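Local coordinates for protein Alpha/beta hydrolase (Streptomyces albidoflavus, PDB 6KSU) that probably acts as a stand-alone cyclase with a beta-lactamase-like fold that releases non-ribosomal peptides by head-to-tail macrolactamization, at residues A[401-406]-A[466-471]. Residues are numbered along the deposited sequence; the frame is centred on the assembly and turned at random. Where two conformers were deposited one is given.
Sequences LELMVT and RAMHRL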
loop_
_atom_site.group_PDB
_atom_site.type_symbol
_atom_site.label_atom_id
_atom_site.label_comp_id
_atom_site.label_asym_id
_atom_site.label_seq_id
_atom_site.Cartn_x
_atom_site.Cartn_y
_atom_site.Cartn_z
ATOM N N LEU A 401 -12.007 10.461 10.184
ATOM C CA LEU A 401 -10.958 10.558 11.189
ATOM C C LEU A 401 -10.602 12.014 11.446
ATOM O O LEU A 401 -10.447 12.806 10.510
ATOM C CB LEU A 401 -9.724 9.768 10.747
ATOM C CG LEU A 401 -10.041 8.414 10.073
ATOM C CD1 LEU A 401 -8.828 7.792 9.364
ATOM C CD2 LEU A 401 -10.652 7.425 11.074
ATOM N N GLU A 402 -10.486 12.378 12.716
ATOM C CA GLU A 402 -10.236 13.767 13.051
ATOM C C GLU A 402 -9.244 13.866 14.198
ATOM O O GLU A 402 -9.122 12.959 15.025
ATOM C CB GLU A 402 -11.532 14.513 13.406
ATOM C CG GLU A 402 -12.376 13.858 14.485
ATOM C CD GLU A 402 -13.747 14.497 14.594
ATOM O OE1 GLU A 402 -13.964 15.536 13.935
ATOM O OE2 GLU A 402 -14.605 13.955 15.324
ATOM N N LEU A 403 -8.531 14.987 14.223
ATOM C CA LEU A 403 -7.546 15.287 15.242
ATOM C C LEU A 403 -7.754 16.751 15.613
ATOM O O LEU A 403 -8.219 17.544 14.783
ATOM C CB LEU A 403 -6.133 15.014 14.692
ATOM C CG LEU A 403 -5.062 14.195 15.400
ATOM C CD1 LEU A 403 -5.672 12.920 15.979
ATOM C CD2 LEU A 403 -3.951 13.855 14.391
ATOM N N MET A 404 -7.440 17.120 16.859
ATOM C CA MET A 404 -7.563 18.523 17.256
ATOM C C MET A 404 -6.259 19.027 17.849
ATOM O O MET A 404 -5.636 18.349 18.669
ATOM C CB MET A 404 -8.701 18.733 18.247
ATOM C CG MET A 404 -10.059 18.304 17.714
ATOM S SD MET A 404 -11.408 19.004 18.679
ATOM C CE MET A 404 -10.556 20.313 19.541
ATOM N N VAL A 405 -5.835 20.202 17.414
ATOM C CA VAL A 405 -4.694 20.871 18.010
ATOM C C VAL A 405 -5.255 21.881 18.984
ATOM O O VAL A 405 -5.899 22.849 18.579
ATOM C CB VAL A 405 -3.790 21.535 16.975
ATOM C CG1 VAL A 405 -2.774 22.426 17.687
ATOM C CG2 VAL A 405 -3.097 20.464 16.148
ATOM N N THR A 406 -5.022 21.646 20.263
ATOM C CA THR A 406 -5.558 22.474 21.321
ATOM C C THR A 406 -4.414 23.031 22.144
ATOM O O THR A 406 -3.237 22.811 21.849
ATOM C CB THR A 406 -6.519 21.680 22.209
ATOM O OG1 THR A 406 -5.768 20.754 23.013
ATOM C CG2 THR A 406 -7.534 20.931 21.359
ATOM N N ARG A 466 -0.937 10.133 5.277
ATOM C CA ARG A 466 -2.251 10.734 5.091
ATOM C C ARG A 466 -2.188 12.231 5.383
ATOM O O ARG A 466 -1.386 12.676 6.203
ATOM C CB ARG A 466 -3.301 10.088 6.004
ATOM C CG ARG A 466 -3.994 8.887 5.367
ATOM C CD ARG A 466 -3.138 7.631 5.515
ATOM N NE ARG A 466 -3.896 6.403 5.297
ATOM C CZ ARG A 466 -3.338 5.200 5.185
ATOM N NH1 ARG A 466 -2.014 5.093 5.284
ATOM N NH2 ARG A 466 -4.095 4.113 4.965
ATOM N N ALA A 467 -3.028 13.001 4.681
ATOM C CA ALA A 467 -3.265 14.406 4.975
ATOM C C ALA A 467 -4.568 14.533 5.754
ATOM O O ALA A 467 -5.477 13.712 5.635
ATOM C CB ALA A 467 -3.352 15.266 3.697
ATOM N N MET A 468 -4.642 15.567 6.573
ATOM C CA MET A 468 -5.870 15.907 7.275
ATOM C C MET A 468 -6.126 17.385 7.061
ATOM O O MET A 468 -5.235 18.202 7.296
ATOM C CB MET A 468 -5.757 15.566 8.763
ATOM C CG MET A 468 -5.164 14.176 8.979
ATOM S SD MET A 468 -5.631 13.292 10.464
ATOM C CE MET A 468 -7.365 13.650 10.619
ATOM N N HIS A 469 -7.341 17.720 6.639
ATOM C CA HIS A 469 -7.687 19.085 6.274
ATOM C C HIS A 469 -8.101 19.913 7.492
ATOM O O HIS A 469 -9.055 19.566 8.190
ATOM C CB HIS A 469 -8.828 19.064 5.255
ATOM C CG HIS A 469 -9.080 20.388 4.613
ATOM N ND1 HIS A 469 -10.247 20.677 3.936
ATOM C CD2 HIS A 469 -8.313 21.503 4.536
ATOM C CE1 HIS A 469 -10.185 21.915 3.470
ATOM N NE2 HIS A 469 -9.023 22.437 3.823
ATOM N N ARG A 470 -7.413 21.032 7.725
ATOM C CA ARG A 470 -7.854 21.988 8.749
ATOM C C ARG A 470 -9.241 22.528 8.413
ATOM O O ARG A 470 -9.450 23.113 7.347
ATOM C CB ARG A 470 -6.861 23.142 8.869
ATOM C CG ARG A 470 -7.111 24.083 10.030
ATOM C CD ARG A 470 -5.909 24.983 10.223
ATOM N NE ARG A 470 -6.009 25.854 11.393
ATOM C CZ ARG A 470 -5.215 26.900 11.609
ATOM N NH1 ARG A 470 -4.274 27.213 10.723
ATOM N NH2 ARG A 470 -5.353 27.631 12.712
ATOM N N LEU A 471 -10.197 22.331 9.309
ATOM C CA LEU A 471 -11.566 22.672 8.971
ATOM C C LEU A 471 -11.770 24.177 9.045
ATOM O O LEU A 471 -11.125 24.871 9.844
ATOM C CB LEU A 471 -12.550 21.968 9.892
ATOM C CG LEU A 471 -12.596 20.448 9.850
ATOM C CD1 LEU A 471 -13.799 19.957 10.656
ATOM C CD2 LEU A 471 -12.645 19.970 8.409
ATOM O OXT LEU A 471 -12.588 24.720 8.303
#
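M468 reaches from strand 466-470 to the backbone of segment 401-406 and is one partner in every close contact here. Its methyl end does the touching: CE sits 3.2 Å from O of L401, a close approach of a sulfur-bound methyl to a carbonyl oxygen, and 3.8 Å from CA of E402. The same methyl is 4.0 Å from N of L403, so it lies against the backbone from the carbonyl of L401 to that nitrogen. M468 CG stands beside its own backbone N (chi1 -46°), anti to the carbonyl carbon, and a turn about CG-SD (chi3 40°) then brings CE onto that run of backbone.

Both strands belong to the C-terminal eight-stranded antiparallel barrel, which is distinct from the beta-lactamase-like part with its seven-stranded sheet. The barrel closes between its first strand, 394-398, and its last, 466-470, where M468 and R470 meet Y396 and A467 O accepts a hydrogen bond from N398 ND2. Strand 394-398 therefore comes between the two strands in the order round the barrel. The pair here is not laid edge to edge: the axes of the two segments approach to 8.1 Å, their directions 62° apart, so a side chain has to bridge the gap.

Apolar packing adds one further touch, CD2 of L403 against SD of M468 at 4.3 Å. Both side chains are buried, and each also packs on Y463 of strand 458-463. Backbone hydrogen bonding ties each strand to other neighbours, L403 to Y396 and M468 to L461.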